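PDB 3ICJ: uncharacterized metal-dependent hydrolase from Pyrococcus furiosus, which probably hydrolyses carbon-nitrogen bonds other than peptide bonds, as a zinc-binding member of the amidohydrolase family. Local coordinates for residues R419-T433 with E459-G473. Residues are numbered along the deposited sequence; the frame is centred on the assembly and turned at random. Where two conformers were deposited one is given.
Sequences RLKTLSSITKLGFST and ERVSREEALHLYTHG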
# COMPACT_ATOMS: atom_id res chain seq x y z
N ARG A 419 -8.27 -8.06 -13.58
CA ARG A 419 -9.50 -7.79 -14.32
C ARG A 419 -10.17 -6.51 -13.81
O ARG A 419 -11.28 -6.53 -13.30
CB ARG A 419 -10.44 -8.99 -14.15
CG ARG A 419 -9.87 -10.27 -14.74
CD ARG A 419 -10.86 -11.44 -14.64
NE ARG A 419 -12.00 -11.32 -15.56
CZ ARG A 419 -12.90 -12.28 -15.72
NH1 ARG A 419 -12.81 -13.42 -15.03
NH2 ARG A 419 -13.91 -12.12 -16.58
N LEU A 420 -9.46 -5.38 -13.98
CA LEU A 420 -9.83 -4.11 -13.39
C LEU A 420 -11.21 -3.65 -13.83
O LEU A 420 -12.02 -3.24 -12.99
CB LEU A 420 -8.78 -3.03 -13.73
CG LEU A 420 -7.32 -3.36 -13.40
CD1 LEU A 420 -6.41 -2.17 -13.67
CD2 LEU A 420 -7.15 -3.82 -11.97
N LYS A 421 -11.47 -3.72 -15.13
CA LYS A 421 -12.75 -3.26 -15.67
C LYS A 421 -13.91 -4.13 -15.16
O LYS A 421 -14.93 -3.61 -14.71
CB LYS A 421 -12.69 -3.21 -17.21
CG LYS A 421 -14.03 -2.98 -17.91
CD LYS A 421 -14.55 -1.59 -17.64
CE LYS A 421 -15.73 -1.25 -18.54
NZ LYS A 421 -16.62 -0.28 -17.85
N THR A 422 -13.73 -5.45 -15.20
CA THR A 422 -14.76 -6.38 -14.77
C THR A 422 -15.05 -6.24 -13.27
O THR A 422 -16.20 -6.05 -12.88
CB THR A 422 -14.37 -7.83 -15.11
OG1 THR A 422 -14.25 -7.95 -16.52
CG2 THR A 422 -15.44 -8.84 -14.64
N LEU A 423 -14.00 -6.29 -12.45
CA LEU A 423 -14.17 -6.12 -11.01
C LEU A 423 -14.83 -4.80 -10.60
O LEU A 423 -15.73 -4.78 -9.75
CB LEU A 423 -12.85 -6.35 -10.26
CG LEU A 423 -12.18 -7.73 -10.38
CD1 LEU A 423 -10.80 -7.67 -9.73
CD2 LEU A 423 -13.02 -8.85 -9.76
N SER A 424 -14.43 -3.69 -11.23
CA SER A 424 -15.01 -2.39 -10.92
C SER A 424 -16.49 -2.26 -11.35
O SER A 424 -17.24 -1.48 -10.75
CB SER A 424 -14.17 -1.27 -11.51
OG SER A 424 -14.21 -1.34 -12.93
N SER A 425 -16.92 -3.04 -12.34
CA SER A 425 -18.32 -3.04 -12.77
C SER A 425 -19.26 -3.90 -11.89
O SER A 425 -20.48 -3.75 -11.98
CB SER A 425 -18.42 -3.47 -14.23
OG SER A 425 -18.20 -4.87 -14.34
N ILE A 426 -18.71 -4.79 -11.07
CA ILE A 426 -19.57 -5.67 -10.25
C ILE A 426 -19.54 -5.39 -8.74
O ILE A 426 -20.40 -5.88 -8.00
CB ILE A 426 -19.31 -7.19 -10.48
CG1 ILE A 426 -17.90 -7.57 -9.98
CG2 ILE A 426 -19.60 -7.59 -11.96
CD1 ILE A 426 -17.60 -9.06 -9.90
N THR A 427 -18.53 -4.64 -8.27
CA THR A 427 -18.42 -4.35 -6.85
C THR A 427 -17.64 -3.04 -6.64
O THR A 427 -17.21 -2.41 -7.62
CB THR A 427 -17.72 -5.52 -6.09
OG1 THR A 427 -17.83 -5.32 -4.67
CG2 THR A 427 -16.24 -5.65 -6.47
N LYS A 428 -17.48 -2.63 -5.39
CA LYS A 428 -16.65 -1.47 -5.07
C LYS A 428 -15.18 -1.83 -5.18
O LYS A 428 -14.72 -2.78 -4.53
CB LYS A 428 -16.97 -0.92 -3.67
CG LYS A 428 -18.30 -0.18 -3.64
CD LYS A 428 -18.84 -0.02 -2.24
CE LYS A 428 -20.22 0.65 -2.32
NZ LYS A 428 -20.86 0.77 -0.99
N LEU A 429 -14.45 -1.08 -6.00
CA LEU A 429 -13.03 -1.36 -6.22
C LEU A 429 -12.22 -0.08 -6.03
O LEU A 429 -12.71 1.00 -6.27
CB LEU A 429 -12.78 -1.99 -7.61
CG LEU A 429 -11.33 -2.35 -7.93
CD1 LEU A 429 -11.17 -3.75 -8.43
CD2 LEU A 429 -10.79 -1.38 -8.96
N GLY A 430 -10.99 -0.23 -5.57
CA GLY A 430 -10.12 0.93 -5.33
C GLY A 430 -8.72 0.64 -5.82
O GLY A 430 -8.35 -0.54 -5.95
N PHE A 431 -7.96 1.70 -6.10
CA PHE A 431 -6.61 1.57 -6.61
C PHE A 431 -5.58 1.83 -5.53
O PHE A 431 -5.78 2.68 -4.65
CB PHE A 431 -6.36 2.50 -7.80
CG PHE A 431 -6.92 2.00 -9.11
CD1 PHE A 431 -7.51 0.74 -9.23
CD2 PHE A 431 -6.85 2.82 -10.24
CE1 PHE A 431 -8.02 0.30 -10.47
CE2 PHE A 431 -7.35 2.39 -11.47
CZ PHE A 431 -7.94 1.12 -11.59
N SER A 432 -4.48 1.10 -5.64
CA SER A 432 -3.37 1.19 -4.71
C SER A 432 -2.08 0.79 -5.40
O SER A 432 -2.09 0.33 -6.54
CB SER A 432 -3.58 0.28 -3.50
OG SER A 432 -3.96 -1.05 -3.85
N THR A 433 -0.97 0.98 -4.70
CA THR A 433 0.34 0.66 -5.22
C THR A 433 1.01 -0.51 -4.51
O THR A 433 1.91 -1.14 -5.08
CB THR A 433 1.27 1.88 -5.14
OG1 THR A 433 1.39 2.32 -3.78
CG2 THR A 433 0.70 3.02 -5.97
N GLU A 459 -10.03 -5.31 -20.43
CA GLU A 459 -9.91 -5.11 -18.98
C GLU A 459 -9.32 -3.74 -18.59
O GLU A 459 -9.22 -3.43 -17.40
CB GLU A 459 -9.17 -6.27 -18.30
CG GLU A 459 -9.94 -7.61 -18.24
CD GLU A 459 -11.22 -7.60 -17.39
OE1 GLU A 459 -11.45 -6.64 -16.62
OE2 GLU A 459 -12.00 -8.58 -17.47
N ARG A 460 -8.97 -2.94 -19.59
CA ARG A 460 -8.53 -1.56 -19.40
C ARG A 460 -9.74 -0.74 -18.93
O ARG A 460 -10.90 -1.06 -19.25
CB ARG A 460 -7.99 -0.99 -20.72
CG ARG A 460 -6.65 -1.58 -21.19
CD ARG A 460 -6.28 -1.11 -22.62
NE ARG A 460 -7.35 -1.45 -23.57
CZ ARG A 460 -7.58 -0.82 -24.72
NH1 ARG A 460 -6.81 0.19 -25.10
NH2 ARG A 460 -8.58 -1.20 -25.49
N VAL A 461 -9.47 0.30 -18.15
CA VAL A 461 -10.51 1.25 -17.76
C VAL A 461 -10.22 2.58 -18.46
O VAL A 461 -9.09 2.80 -18.89
CB VAL A 461 -10.61 1.43 -16.20
CG1 VAL A 461 -11.07 0.14 -15.51
CG2 VAL A 461 -9.29 1.92 -15.60
N SER A 462 -11.22 3.45 -18.57
CA SER A 462 -11.04 4.77 -19.18
C SER A 462 -10.29 5.67 -18.19
O SER A 462 -10.15 5.32 -17.01
CB SER A 462 -12.41 5.39 -19.55
OG SER A 462 -13.11 5.78 -18.35
N ARG A 463 -9.76 6.79 -18.67
CA ARG A 463 -9.06 7.74 -17.78
C ARG A 463 -9.95 8.25 -16.63
O ARG A 463 -9.50 8.33 -15.48
CB ARG A 463 -8.42 8.89 -18.56
CG ARG A 463 -7.34 9.62 -17.76
CD ARG A 463 -6.38 10.33 -18.69
NE ARG A 463 -5.68 11.40 -17.99
CZ ARG A 463 -4.52 11.26 -17.37
NH1 ARG A 463 -3.96 12.30 -16.75
NH2 ARG A 463 -3.89 10.09 -17.37
N GLU A 464 -11.21 8.56 -16.95
CA GLU A 464 -12.23 8.97 -15.97
C GLU A 464 -12.42 7.92 -14.88
O GLU A 464 -12.47 8.24 -13.69
CB GLU A 464 -13.59 9.18 -16.64
CG GLU A 464 -13.68 10.30 -17.66
CD GLU A 464 -15.02 10.31 -18.36
OE1 GLU A 464 -15.86 9.45 -18.04
OE2 GLU A 464 -15.24 11.19 -19.23
N GLU A 465 -12.55 6.66 -15.31
CA GLU A 465 -12.80 5.56 -14.38
C GLU A 465 -11.59 5.38 -13.48
O GLU A 465 -11.75 5.21 -12.28
CB GLU A 465 -13.11 4.25 -15.12
CG GLU A 465 -14.49 4.19 -15.79
CD GLU A 465 -14.66 2.97 -16.71
OE1 GLU A 465 -13.75 2.68 -17.52
OE2 GLU A 465 -15.71 2.31 -16.64
N ALA A 466 -10.38 5.42 -14.05
CA ALA A 466 -9.14 5.24 -13.28
C ALA A 466 -8.99 6.32 -12.20
O ALA A 466 -8.60 6.02 -11.07
CB ALA A 466 -7.91 5.22 -14.19
N LEU A 467 -9.33 7.56 -12.54
CA LEU A 467 -9.31 8.66 -11.56
C LEU A 467 -10.39 8.47 -10.48
O LEU A 467 -10.12 8.66 -9.29
CB LEU A 467 -9.44 10.01 -12.26
CG LEU A 467 -8.20 10.40 -13.08
CD1 LEU A 467 -8.54 11.42 -14.14
CD2 LEU A 467 -7.06 10.90 -12.22
N HIS A 468 -11.59 8.07 -10.89
CA HIS A 468 -12.61 7.67 -9.93
C HIS A 468 -12.13 6.60 -8.94
O HIS A 468 -12.24 6.78 -7.72
CB HIS A 468 -13.87 7.17 -10.63
CG HIS A 468 -14.82 6.51 -9.69
ND1 HIS A 468 -15.42 7.19 -8.65
CD2 HIS A 468 -15.25 5.23 -9.60
CE1 HIS A 468 -16.19 6.36 -7.97
NE2 HIS A 468 -16.10 5.16 -8.52
N LEU A 469 -11.58 5.51 -9.48
CA LEU A 469 -11.06 4.39 -8.66
C LEU A 469 -9.92 4.75 -7.70
O LEU A 469 -9.81 4.19 -6.62
CB LEU A 469 -10.65 3.20 -9.55
CG LEU A 469 -11.87 2.68 -10.33
CD1 LEU A 469 -11.44 1.73 -11.46
CD2 LEU A 469 -12.93 2.04 -9.44
N TYR A 470 -9.11 5.72 -8.09
CA TYR A 470 -7.98 6.15 -7.28
C TYR A 470 -8.34 7.28 -6.31
O TYR A 470 -7.49 7.76 -5.59
CB TYR A 470 -6.84 6.59 -8.20
CG TYR A 470 -5.46 6.15 -7.79
CD1 TYR A 470 -4.55 5.75 -8.74
CD2 TYR A 470 -5.07 6.16 -6.48
CE1 TYR A 470 -3.30 5.38 -8.39
CE2 TYR A 470 -3.82 5.78 -6.12
CZ TYR A 470 -2.93 5.39 -7.08
OH TYR A 470 -1.68 5.01 -6.72
N THR A 471 -9.60 7.68 -6.30
CA THR A 471 -10.11 8.65 -5.36
C THR A 471 -11.28 8.12 -4.53
O THR A 471 -11.09 7.61 -3.45
CB THR A 471 -10.48 9.97 -6.07
OG1 THR A 471 -11.35 9.70 -7.16
CG2 THR A 471 -9.25 10.66 -6.59
N HIS A 472 -12.49 8.22 -5.06
CA HIS A 472 -13.67 7.75 -4.36
C HIS A 472 -13.71 6.23 -4.26
O HIS A 472 -14.20 5.69 -3.30
CB HIS A 472 -14.95 8.28 -5.00
CG HIS A 472 -16.18 8.10 -4.16
ND1 HIS A 472 -17.31 7.49 -4.61
CD2 HIS A 472 -16.43 8.45 -2.87
CE1 HIS A 472 -18.22 7.48 -3.66
NE2 HIS A 472 -17.71 8.05 -2.59
N GLY A 473 -13.17 5.56 -5.26
CA GLY A 473 -13.18 4.10 -5.29
C GLY A 473 -12.44 3.57 -4.08
O GLY A 473 -12.97 2.80 -3.29
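Phe431 lies flat beneath Leu469, whose CB sits 3.7 Å from the centroid of the Phe431 ring, almost on its normal, while CD1 of Leu469 comes down on CZ. A flat ring suits this place because it offers a face to Leu469 CB, while its outer end meets Val461 CG2 at the edge near CZ and, at CE2, CB of Ala466, small enough to let the helix come near. CB of Phe431 in turn lies over a face of the Tyr470 ring. The backbones join here too: Phe431 N donates to Leu469 O (3.1 Å) from well above the carbonyl plane. Gly430 and Gly473, lacking side chains, bring strand and helix to a CA–CA distance of 4.4 Å.

At the other end Glu459 folds back through its bent chi2 (-65°) and lays its carboxylate on the first turn of helix 420-426. Glu459 OE1 takes Thr422 N on its syn lone pair (2.9 Å, 164°), and Glu459 OE2 takes the short bond from Thr422 OG1 and a weak, salt-bridging one from Arg419 NE, whose guanidinium Asp379 also holds. Lys421 NZ makes a salt bridge with Glu465 OE2 (3.0 Å); Glu465 OE1 accepts from Ser462 N while Glu465 N donates to Ser462 OG, the capping box starting helix 463-477.

Farther out, Phe97 packs edge-to-face on Tyr470, and Ser432 touches the zinc ligand His101. Strand 429-431, leading to the zinc ligand Asp434 and crossed at 93° by helical residues 463-473, is probably the last strand of the (β/α)8 barrel, as in other amidohydrolases.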